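Local coordinates for SEC-C motif domain protein (Psychrobacter arcticus, PDB 2I9W) that is of unknown function but binds zinc through cysteine clusters flanking an NTF2-like, cystatin-like middle domain, at residues I6-C11 against S21-Y26; D28-Y33 against M57-S62; T52-M57 against L101-H106. All blocks are in the same frame, centred on the assembly; numbering follows the deposited sequence.

Contact 1: residues I6-C11 against S21-Y26. With ZN (zinc ion), chain B.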
loop_
_atom_site.group_PDB
_atom_site.type_symbol
_atom_site.label_atom_id
_atom_site.label_comp_id
_atom_site.label_asym_id
_atom_site.label_seq_id
_atom_site.Cartn_x
_atom_site.Cartn_y
_atom_site.Cartn_z
ATOM N N ILE A 6 -2.498 20.973 4.342
ATOM C CA ILE A 6 -2.729 21.964 3.315
ATOM C C ILE A 6 -1.612 22.059 2.260
ATOM O O ILE A 6 -1.598 22.967 1.421
ATOM C CB ILE A 6 -3.119 23.350 3.955
ATOM C CG1 ILE A 6 -1.943 24.031 4.651
ATOM C CG2 ILE A 6 -4.324 23.162 4.914
ATOM C CD1 ILE A 6 -2.250 25.520 4.974
ATOM N N GLN A 7 -0.729 21.067 2.240
ATOM C CA GLN A 7 0.214 20.931 1.134
ATOM C C GLN A 7 -0.151 19.746 0.279
ATOM O O GLN A 7 -0.984 18.932 0.677
ATOM C CB GLN A 7 1.641 20.789 1.635
ATOM C CG GLN A 7 2.169 22.070 2.266
ATOM C CD GLN A 7 2.435 23.195 1.263
ATOM O OE1 GLN A 7 2.909 22.957 0.145
ATOM N NE2 GLN A 7 2.157 24.423 1.677
ATOM N N THR A 8 0.438 19.711 -0.916
ATOM C CA THR A 8 0.194 18.662 -1.873
ATOM C C THR A 8 0.328 17.301 -1.171
ATOM O O THR A 8 1.298 17.011 -0.429
ATOM C CB THR A 8 1.112 18.804 -3.128
ATOM O OG1 THR A 8 0.979 20.125 -3.697
ATOM C CG2 THR A 8 0.809 17.768 -4.165
ATOM N N CYS A 9 -0.661 16.469 -1.384
ATOM C CA CYS A 9 -0.603 15.103 -0.869
ATOM C C CYS A 9 0.676 14.417 -1.381
ATOM O O CYS A 9 1.031 14.555 -2.552
ATOM C CB CYS A 9 -1.808 14.295 -1.279
ATOM S SG CYS A 9 -1.905 12.757 -0.338
ATOM N N PRO A 10 1.392 13.681 -0.520
ATOM C CA PRO A 10 2.600 13.080 -1.084
ATOM C C PRO A 10 2.368 12.262 -2.342
ATOM O O PRO A 10 3.196 12.318 -3.240
ATOM C CB PRO A 10 3.157 12.249 0.060
ATOM C CG PRO A 10 2.664 12.905 1.281
ATOM C CD PRO A 10 1.302 13.456 0.931
ATOM N N CYS A 11 1.252 11.541 -2.433
ATOM C CA CYS A 11 1.001 10.666 -3.596
ATOM C C CYS A 11 0.740 11.412 -4.883
ATOM O O CYS A 11 0.706 10.794 -5.956
ATOM C CB CYS A 11 -0.145 9.681 -3.346
ATOM S SG CYS A 11 -1.751 10.341 -3.668
ATOM N N SER A 21 -3.978 19.899 -14.277
ATOM C CA SER A 21 -4.804 19.812 -13.082
ATOM C C SER A 21 -3.911 19.959 -11.873
ATOM O O SER A 21 -2.849 19.352 -11.810
ATOM C CB SER A 21 -5.588 18.499 -13.014
ATOM O OG SER A 21 -6.723 18.534 -13.869
ATOM N N THR A 22 -4.360 20.765 -10.919
ATOM C CA THR A 22 -3.606 21.001 -9.700
ATOM C C THR A 22 -3.595 19.765 -8.815
ATOM O O THR A 22 -4.649 19.164 -8.551
ATOM C CB THR A 22 -4.194 22.157 -8.921
ATOM O OG1 THR A 22 -4.408 23.263 -9.806
ATOM C CG2 THR A 22 -3.254 22.570 -7.783
ATOM N N PRO A 23 -2.410 19.353 -8.356
ATOM C CA PRO A 23 -2.371 18.205 -7.455
ATOM C C PRO A 23 -3.185 18.416 -6.180
ATOM O O PRO A 23 -3.182 19.500 -5.605
ATOM C CB PRO A 23 -0.887 18.074 -7.094
ATOM C CG PRO A 23 -0.141 18.937 -8.030
ATOM C CD PRO A 23 -1.070 19.913 -8.637
ATOM N N LEU A 24 -3.858 17.367 -5.718
ATOM C CA LEU A 24 -4.703 17.497 -4.525
ATOM C C LEU A 24 -3.888 17.677 -3.262
ATOM O O LEU A 24 -2.740 17.218 -3.176
ATOM C CB LEU A 24 -5.631 16.292 -4.372
ATOM C CG LEU A 24 -6.484 15.812 -5.536
ATOM C CD1 LEU A 24 -7.326 14.555 -5.152
ATOM C CD2 LEU A 24 -7.396 16.942 -6.005
ATOM N N LEU A 25 -4.475 18.389 -2.300
ATOM C CA LEU A 25 -3.912 18.509 -0.953
ATOM C C LEU A 25 -4.093 17.232 -0.159
ATOM O O LEU A 25 -5.035 16.451 -0.370
ATOM C CB LEU A 25 -4.538 19.651 -0.171
ATOM C CG LEU A 25 -4.391 21.074 -0.761
ATOM C CD1 LEU A 25 -4.938 22.139 0.223
ATOM C CD2 LEU A 25 -2.935 21.353 -1.163
ATOM N N TYR A 26 -3.171 17.011 0.777
ATOM C CA TYR A 26 -3.277 15.847 1.677
ATOM C C TYR A 26 -4.696 15.683 2.310
ATOM O O TYR A 26 -5.329 14.606 2.189
ATOM C CB TYR A 26 -2.180 15.951 2.731
ATOM C CG TYR A 26 -2.168 14.830 3.754
ATOM C CD1 TYR A 26 -2.192 13.486 3.379
ATOM C CD2 TYR A 26 -2.132 15.112 5.119
ATOM C CE1 TYR A 26 -2.145 12.466 4.348
ATOM C CE2 TYR A 26 -2.097 14.088 6.095
ATOM C CZ TYR A 26 -2.129 12.775 5.700
ATOM O OH TYR A 26 -2.101 11.771 6.650
HETATM ZN ZN ZN B . -2.839 11.120 -1.702
HETATM O O HOH W 1 -1.396 21.195 -4.900
#

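Contact 2: residues D28-Y33 against M57-S62. With ZN (zinc ion), chain B.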
loop_
_atom_site.group_PDB
_atom_site.type_symbol
_atom_site.label_atom_id
_atom_site.label_comp_id
_atom_site.label_asym_id
_atom_site.label_seq_id
_atom_site.Cartn_x
_atom_site.Cartn_y
_atom_site.Cartn_z
ATOM N N ASP A 28 -7.432 16.433 1.267
ATOM C CA ASP A 28 -8.413 16.153 0.236
ATOM C C ASP A 28 -8.129 14.856 -0.485
ATOM O O ASP A 28 -8.824 14.540 -1.440
ATOM C CB ASP A 28 -8.415 17.297 -0.798
ATOM C CG ASP A 28 -8.914 18.583 -0.225
ATOM O OD1 ASP A 28 -9.885 18.505 0.552
ATOM O OD2 ASP A 28 -8.321 19.630 -0.533
ATOM N N CYS A 29 -7.083 14.140 -0.070
ATOM C CA CYS A 29 -6.616 12.934 -0.769
ATOM C C CYS A 29 -6.418 11.768 0.231
ATOM O O CYS A 29 -7.391 11.099 0.579
ATOM C CB CYS A 29 -5.344 13.241 -1.596
ATOM S SG CYS A 29 -4.793 11.902 -2.698
ATOM N N CYS A 30 -5.186 11.566 0.749
ATOM C CA CYS A 30 -4.889 10.395 1.567
ATOM C C CYS A 30 -5.283 10.556 3.049
ATOM O O CYS A 30 -5.484 9.556 3.754
ATOM C CB CYS A 30 -3.395 10.095 1.433
ATOM S SG CYS A 30 -2.899 9.324 -0.173
ATOM N N GLN A 31 -5.361 11.806 3.544
ATOM C CA GLN A 31 -5.514 12.011 4.988
ATOM C C GLN A 31 -6.767 11.317 5.554
ATOM O O GLN A 31 -6.700 10.715 6.589
ATOM C CB GLN A 31 -5.509 13.498 5.348
ATOM C CG GLN A 31 -5.530 13.705 6.821
ATOM C CD GLN A 31 -5.451 15.170 7.192
ATOM O OE1 GLN A 31 -5.375 16.049 6.335
ATOM N NE2 GLN A 31 -5.457 15.429 8.473
ATOM N N PRO A 32 -7.926 11.387 4.856
ATOM C CA PRO A 32 -9.094 10.673 5.395
ATOM C C PRO A 32 -8.901 9.157 5.662
ATOM O O PRO A 32 -9.488 8.595 6.595
ATOM C CB PRO A 32 -10.171 10.915 4.313
ATOM C CG PRO A 32 -9.730 12.179 3.648
ATOM C CD PRO A 32 -8.239 12.109 3.610
ATOM N N TYR A 33 -8.073 8.526 4.838
ATOM C CA TYR A 33 -7.826 7.111 4.896
ATOM C C TYR A 33 -6.893 6.859 6.053
ATOM O O TYR A 33 -7.085 5.917 6.799
ATOM C CB TYR A 33 -7.284 6.612 3.542
ATOM C CG TYR A 33 -8.319 6.828 2.492
ATOM C CD1 TYR A 33 -9.365 5.929 2.345
ATOM C CD2 TYR A 33 -8.334 7.968 1.730
ATOM C CE1 TYR A 33 -10.363 6.149 1.447
ATOM C CE2 TYR A 33 -9.357 8.227 0.838
ATOM C CZ TYR A 33 -10.373 7.304 0.711
ATOM O OH TYR A 33 -11.391 7.497 -0.191
HETATM N N MSE A 57 -2.440 1.606 -2.561
HETATM C CA MSE A 57 -1.026 1.765 -2.794
HETATM C C MSE A 57 -0.617 3.232 -2.588
HETATM O O MSE A 57 0.416 3.526 -1.975
HETATM C CB MSE A 57 -0.726 1.249 -4.202
HETATM C CG MSE A 57 0.719 1.217 -4.608
HETATM SE SE MSE A 57 1.393 2.960 -5.112
HETATM C CE MSE A 57 -0.110 3.651 -6.114
ATOM N N ARG A 58 -1.427 4.163 -3.119
ATOM C CA ARG A 58 -1.159 5.603 -2.934
ATOM C C ARG A 58 -1.155 5.979 -1.474
ATOM O O ARG A 58 -0.253 6.680 -0.996
ATOM C CB ARG A 58 -2.193 6.455 -3.666
ATOM C CG ARG A 58 -1.964 6.494 -5.131
ATOM C CD ARG A 58 -3.157 7.106 -5.843
ATOM N NE ARG A 58 -2.943 7.240 -7.282
ATOM C CZ ARG A 58 -2.216 8.196 -7.863
ATOM N NH1 ARG A 58 -1.590 9.139 -7.155
ATOM N NH2 ARG A 58 -2.119 8.210 -9.186
ATOM N N THR A 59 -2.178 5.530 -0.755
ATOM C CA THR A 59 -2.234 5.812 0.711
ATOM C C THR A 59 -1.038 5.210 1.447
ATOM O O THR A 59 -0.556 5.803 2.403
ATOM C CB THR A 59 -3.583 5.351 1.381
ATOM O OG1 THR A 59 -3.696 3.903 1.310
ATOM C CG2 THR A 59 -4.790 6.070 0.727
ATOM N N ARG A 60 -0.562 4.043 1.027
ATOM C CA ARG A 60 0.647 3.481 1.666
ATOM C C ARG A 60 1.910 4.326 1.406
ATOM O O ARG A 60 2.671 4.618 2.296
ATOM C CB ARG A 60 0.833 2.012 1.288
ATOM C CG ARG A 60 -0.261 1.048 1.808
ATOM C CD ARG A 60 -0.046 -0.376 1.232
ATOM N NE ARG A 60 1.326 -0.890 1.430
ATOM C CZ ARG A 60 1.787 -1.452 2.543
ATOM N NH1 ARG A 60 0.993 -1.607 3.600
ATOM N NH2 ARG A 60 3.052 -1.867 2.587
ATOM N N TYR A 61 2.111 4.710 0.151
ATOM C CA TYR A 61 3.199 5.618 -0.209
ATOM C C TYR A 61 3.178 6.893 0.662
ATOM O O TYR A 61 4.171 7.278 1.250
ATOM C CB TYR A 61 3.114 5.992 -1.698
ATOM C CG TYR A 61 4.124 7.051 -2.008
ATOM C CD1 TYR A 61 5.432 6.724 -2.190
ATOM C CD2 TYR A 61 3.760 8.392 -2.044
ATOM C CE1 TYR A 61 6.417 7.708 -2.406
ATOM C CE2 TYR A 61 4.705 9.383 -2.244
ATOM C CZ TYR A 61 6.054 9.035 -2.421
ATOM O OH TYR A 61 7.012 10.002 -2.649
ATOM N N SER A 62 2.010 7.509 0.763
ATOM C CA SER A 62 1.859 8.735 1.583
ATOM C C SER A 62 2.138 8.447 3.063
ATOM O O SER A 62 2.694 9.300 3.763
ATOM C CB SER A 62 0.446 9.288 1.402
ATOM O OG SER A 62 0.295 9.667 0.054
HETATM ZN ZN ZN B . -2.839 11.120 -1.702
#

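Contact 3: residues T52-M57 against L101-H106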
loop_
_atom_site.group_PDB
_atom_site.type_symbol
_atom_site.label_atom_id
_atom_site.label_comp_id
_atom_site.label_asym_id
_atom_site.label_seq_id
_atom_site.Cartn_x
_atom_site.Cartn_y
_atom_site.Cartn_z
ATOM N N THR A 52 -9.945 0.830 -4.134
ATOM C CA THR A 52 -9.252 0.023 -5.123
ATOM C C THR A 52 -7.828 -0.235 -4.626
ATOM O O THR A 52 -7.356 0.499 -3.750
ATOM C CB THR A 52 -9.204 0.744 -6.485
ATOM O OG1 THR A 52 -8.218 1.767 -6.448
ATOM C CG2 THR A 52 -10.585 1.330 -6.891
ATOM N N ALA A 53 -7.136 -1.225 -5.204
ATOM C CA ALA A 53 -5.710 -1.469 -4.892
ATOM C C ALA A 53 -4.787 -0.264 -5.226
ATOM O O ALA A 53 -3.858 0.058 -4.477
ATOM C CB ALA A 53 -5.236 -2.751 -5.602
ATOM N N GLU A 54 -5.083 0.421 -6.330
ATOM C CA GLU A 54 -4.305 1.597 -6.716
ATOM C C GLU A 54 -4.427 2.681 -5.628
ATOM O O GLU A 54 -3.423 3.252 -5.186
ATOM C CB GLU A 54 -4.681 2.159 -8.096
ATOM C CG GLU A 54 -3.890 3.470 -8.318
ATOM C CD GLU A 54 -4.267 4.212 -9.541
ATOM O OE1 GLU A 54 -4.852 3.591 -10.452
ATOM O OE2 GLU A 54 -3.943 5.424 -9.580
ATOM N N HIS A 55 -5.645 2.907 -5.161
ATOM C CA HIS A 55 -5.869 3.866 -4.115
ATOM C C HIS A 55 -5.194 3.417 -2.829
ATOM O O HIS A 55 -4.541 4.218 -2.160
ATOM C CB HIS A 55 -7.358 4.059 -3.956
ATOM C CG HIS A 55 -7.720 5.214 -3.104
ATOM N ND1 HIS A 55 -9.018 5.472 -2.724
ATOM C CD2 HIS A 55 -6.957 6.184 -2.544
ATOM C CE1 HIS A 55 -9.040 6.569 -1.990
ATOM N NE2 HIS A 55 -7.803 7.011 -1.855
ATOM N N LEU A 56 -5.278 2.119 -2.486
ATOM C CA LEU A 56 -4.533 1.663 -1.313
ATOM C C LEU A 56 -3.015 1.917 -1.403
ATOM O O LEU A 56 -2.401 2.434 -0.462
ATOM C CB LEU A 56 -4.811 0.184 -0.991
ATOM C CG LEU A 56 -4.237 -0.324 0.357
ATOM C CD1 LEU A 56 -4.981 0.349 1.562
ATOM C CD2 LEU A 56 -4.241 -1.847 0.454
HETATM N N MSE A 57 -2.440 1.606 -2.561
HETATM C CA MSE A 57 -1.026 1.765 -2.794
HETATM C C MSE A 57 -0.617 3.232 -2.588
HETATM O O MSE A 57 0.416 3.526 -1.975
HETATM C CB MSE A 57 -0.726 1.249 -4.202
HETATM C CG MSE A 57 0.719 1.217 -4.608
HETATM SE SE MSE A 57 1.393 2.960 -5.112
HETATM C CE MSE A 57 -0.110 3.651 -6.114
ATOM N N LEU A 101 5.833 9.830 -6.558
ATOM C CA LEU A 101 5.169 8.601 -6.991
ATOM C C LEU A 101 4.650 8.710 -8.416
ATOM O O LEU A 101 4.032 9.713 -8.787
ATOM C CB LEU A 101 3.990 8.271 -6.056
ATOM C CG LEU A 101 3.219 6.977 -6.386
ATOM C CD1 LEU A 101 4.141 5.753 -6.118
ATOM C CD2 LEU A 101 1.841 6.915 -5.628
ATOM N N GLU A 102 4.940 7.688 -9.213
ATOM C CA GLU A 102 4.366 7.527 -10.534
ATOM C C GLU A 102 3.669 6.176 -10.597
ATOM O O GLU A 102 4.317 5.126 -10.512
ATOM C CB GLU A 102 5.471 7.574 -11.571
ATOM C CG GLU A 102 5.000 7.313 -12.983
ATOM C CD GLU A 102 6.135 7.324 -14.019
ATOM O OE1 GLU A 102 7.342 7.330 -13.646
ATOM O OE2 GLU A 102 5.795 7.368 -15.215
ATOM N N VAL A 103 2.353 6.182 -10.802
ATOM C CA VAL A 103 1.621 4.936 -10.963
ATOM C C VAL A 103 1.691 4.613 -12.466
ATOM O O VAL A 103 1.209 5.391 -13.328
ATOM C CB VAL A 103 0.153 4.982 -10.384
ATOM C CG1 VAL A 103 -0.567 3.667 -10.707
ATOM C CG2 VAL A 103 0.125 5.253 -8.883
ATOM N N VAL A 104 2.355 3.500 -12.769
ATOM C CA VAL A 104 2.531 3.044 -14.150
ATOM C C VAL A 104 1.279 2.321 -14.644
ATOM O O VAL A 104 0.806 2.564 -15.784
ATOM C CB VAL A 104 3.778 2.170 -14.286
ATOM C CG1 VAL A 104 3.898 1.588 -15.726
ATOM C CG2 VAL A 104 5.028 2.950 -13.862
ATOM N N ALA A 105 0.703 1.442 -13.831
ATOM C CA ALA A 105 -0.412 0.608 -14.306
ATOM C C ALA A 105 -1.147 0.043 -13.122
ATOM O O ALA A 105 -0.557 -0.174 -12.065
ATOM C CB ALA A 105 0.092 -0.538 -15.206
ATOM N N HIS A 106 -2.444 -0.153 -13.311
ATOM C CA HIS A 106 -3.335 -0.739 -12.310
ATOM C C HIS A 106 -4.105 -1.862 -12.985
ATOM O O HIS A 106 -4.693 -1.667 -14.078
ATOM C CB HIS A 106 -4.277 0.341 -11.789
ATOM C CG HIS A 106 -5.265 -0.141 -10.788
ATOM N ND1 HIS A 106 -6.551 0.347 -10.725
ATOM C CD2 HIS A 106 -5.176 -1.106 -9.841
ATOM C CE1 HIS A 106 -7.203 -0.283 -9.766
ATOM N NE2 HIS A 106 -6.395 -1.171 -9.216
HETATM O O HOH W 2 -8.191 -2.573 -7.405
#

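Contact 1: residues I6-C11 against S21-Y26
Cys9 carries its SG anti to the backbone N (chi1 -167°) and Tyr26 its ring likewise (chi1 179°), and together these torsions set the sulfur against the edge of the ring, in its plane, with Cys9 SG 3.8 Å from Tyr26 CD1. Cys9 SG also binds the zinc ion, at 2.3 Å, and Cys11 SG follows at 2.4 Å, so one short loop supplies two of the ligands. The loops themselves meet in a single beta bridge between Thr8 and Leu25. Tyr26 N donates to Gln7 O at 2.9 Å, and Cys9 N to Leu24 O at 2.8 Å; both bonds are nearly straight, at 168°. Beside the bridge Leu25 lays its methyls along the Ile6-Gln7 backbone, CD2 lying 3.3 Å from Ile6 O. With an alanine here both methyls go, which would probably open a gap beside the bridge and leave Ile6 O and its neighbours without the methyls that lie against them. Thr8 CG2 presses tightly on Pro23 CB, at 3.4 Å, while Thr8 OG1 shares a water that donates to Pro23 O. Cys29 and Cys30 complete the zinc site. Helix 53-66 packs against this unit, with Ser62 on Cys9, Val65 on Pro10 and Leu66 on Tyr26, and the Tyr26 hydroxyl is hydrogen-bonded to His34 ND1 of helix 31-39.

Contact 2: residues D28-Y33 against M57-S62
Cys30 points at helix 53-66, and each atom of its short side chain finds a partner there or on the metal. Cys30 CB rests against Ser62 CB at 3.9 Å. Because SG is anti to the carbonyl carbon (chi1 -75°), Cys30 SG swings on to the zinc ion, bound at 2.4 Å, and at the same time comes down on the helix surface, 3.7 Å from Thr59 CA and near the Thr59 methyl. Ser62 OG lies 3.2 Å from Cys30 SG, but its hydrogen goes elsewhere: it donates to Arg58 O one turn back, also at 3.2 Å, from above the carbonyl plane (37° out of it). Arg58 O also takes the helix bond from Ser62 N; the bond from Ser62 OG holds the hydroxyl beside the sulfur, and Cys11 N adds a weak hydrogen bond to the same hydroxyl. One turn beyond Cys30, Tyr33 crosses Thr59 at about a right angle, its CB 3.8 Å from Thr59 CG2. The Thr59 methyl therefore fits against both Cys30 and Tyr33, while Thr59 OG1 is hydrogen-bonded to Leu56 O and Tyr71 OH. Cys29 binds the zinc ion from the adjacent position, and Cys9 and Cys11 supply the remaining sulfurs. This is a four-cysteine zinc site whose Cys-Cys pair leads into helix 31-39, seating the N-terminal zinc-binding region on the first long helix of the NTF2-like domain.

Contact 3: residues T52-M57 against L101-H106
Ala53 N and His106 NE2 are joined through one water, which accepts from Ala53 N at 2.8 Å and lies 2.9 Å from His106 NE2, in the plane of the imidazole. The water thus links the first turn of the helix to the strand. Beside it Glu54 covers one face of that ring: its CB sits over the centre, 3.6 Å from the His106 centroid and 9° off the ring normal, a CH-pi contact. Extended beyond CG, the chain passes on to Val103, with Glu54 CD 3.9 Å from Val103 CG1, and the carboxylate stands 80° from the imidazole plane. Its OE2 forms a salt bridge with Arg58 NE one turn later. Thr52 is the N-cap, its OG1 accepting from His55 N at 3.1 Å. Farther along, Met57, a selenomethionine, reaches tip to tip toward Leu101 and Val103, though it has two conformers and its close approach to Val103 is doubtful. Val104 and Ala105 form a classic beta bulge opposite Glu118. The axes of helix 53-57 and strand 101-106 approach to 9.6 Å, with 150° between their directions; the helix packs on one face of the antiparallel sheet, running roughly antiparallel to that strand, as in NTF2-like and cystatin-like folds.

Helix 53-66 ties the three contacts together. Contacts 1 and 2, with centres about 10 Å apart, each give two cysteines to one zinc ion, and a probable hydrogen bond from Gln31 N to Tyr26 O (3.1 Å) joins them directly. Contacts 2 and 3, about 11 Å between centres, overlap at Met57, which meets the strand in contact 3, and use successive turns of the helix, so that the zinc site meets one part of it and the edge strand 97-107 another. Contacts 1 and 3 are about 16 Å apart between centres, yet the side chain of Leu101 comes within about 4 Å of that of Cys11 and about 7 Å of the zinc ion, bringing the sheet close to the metal site.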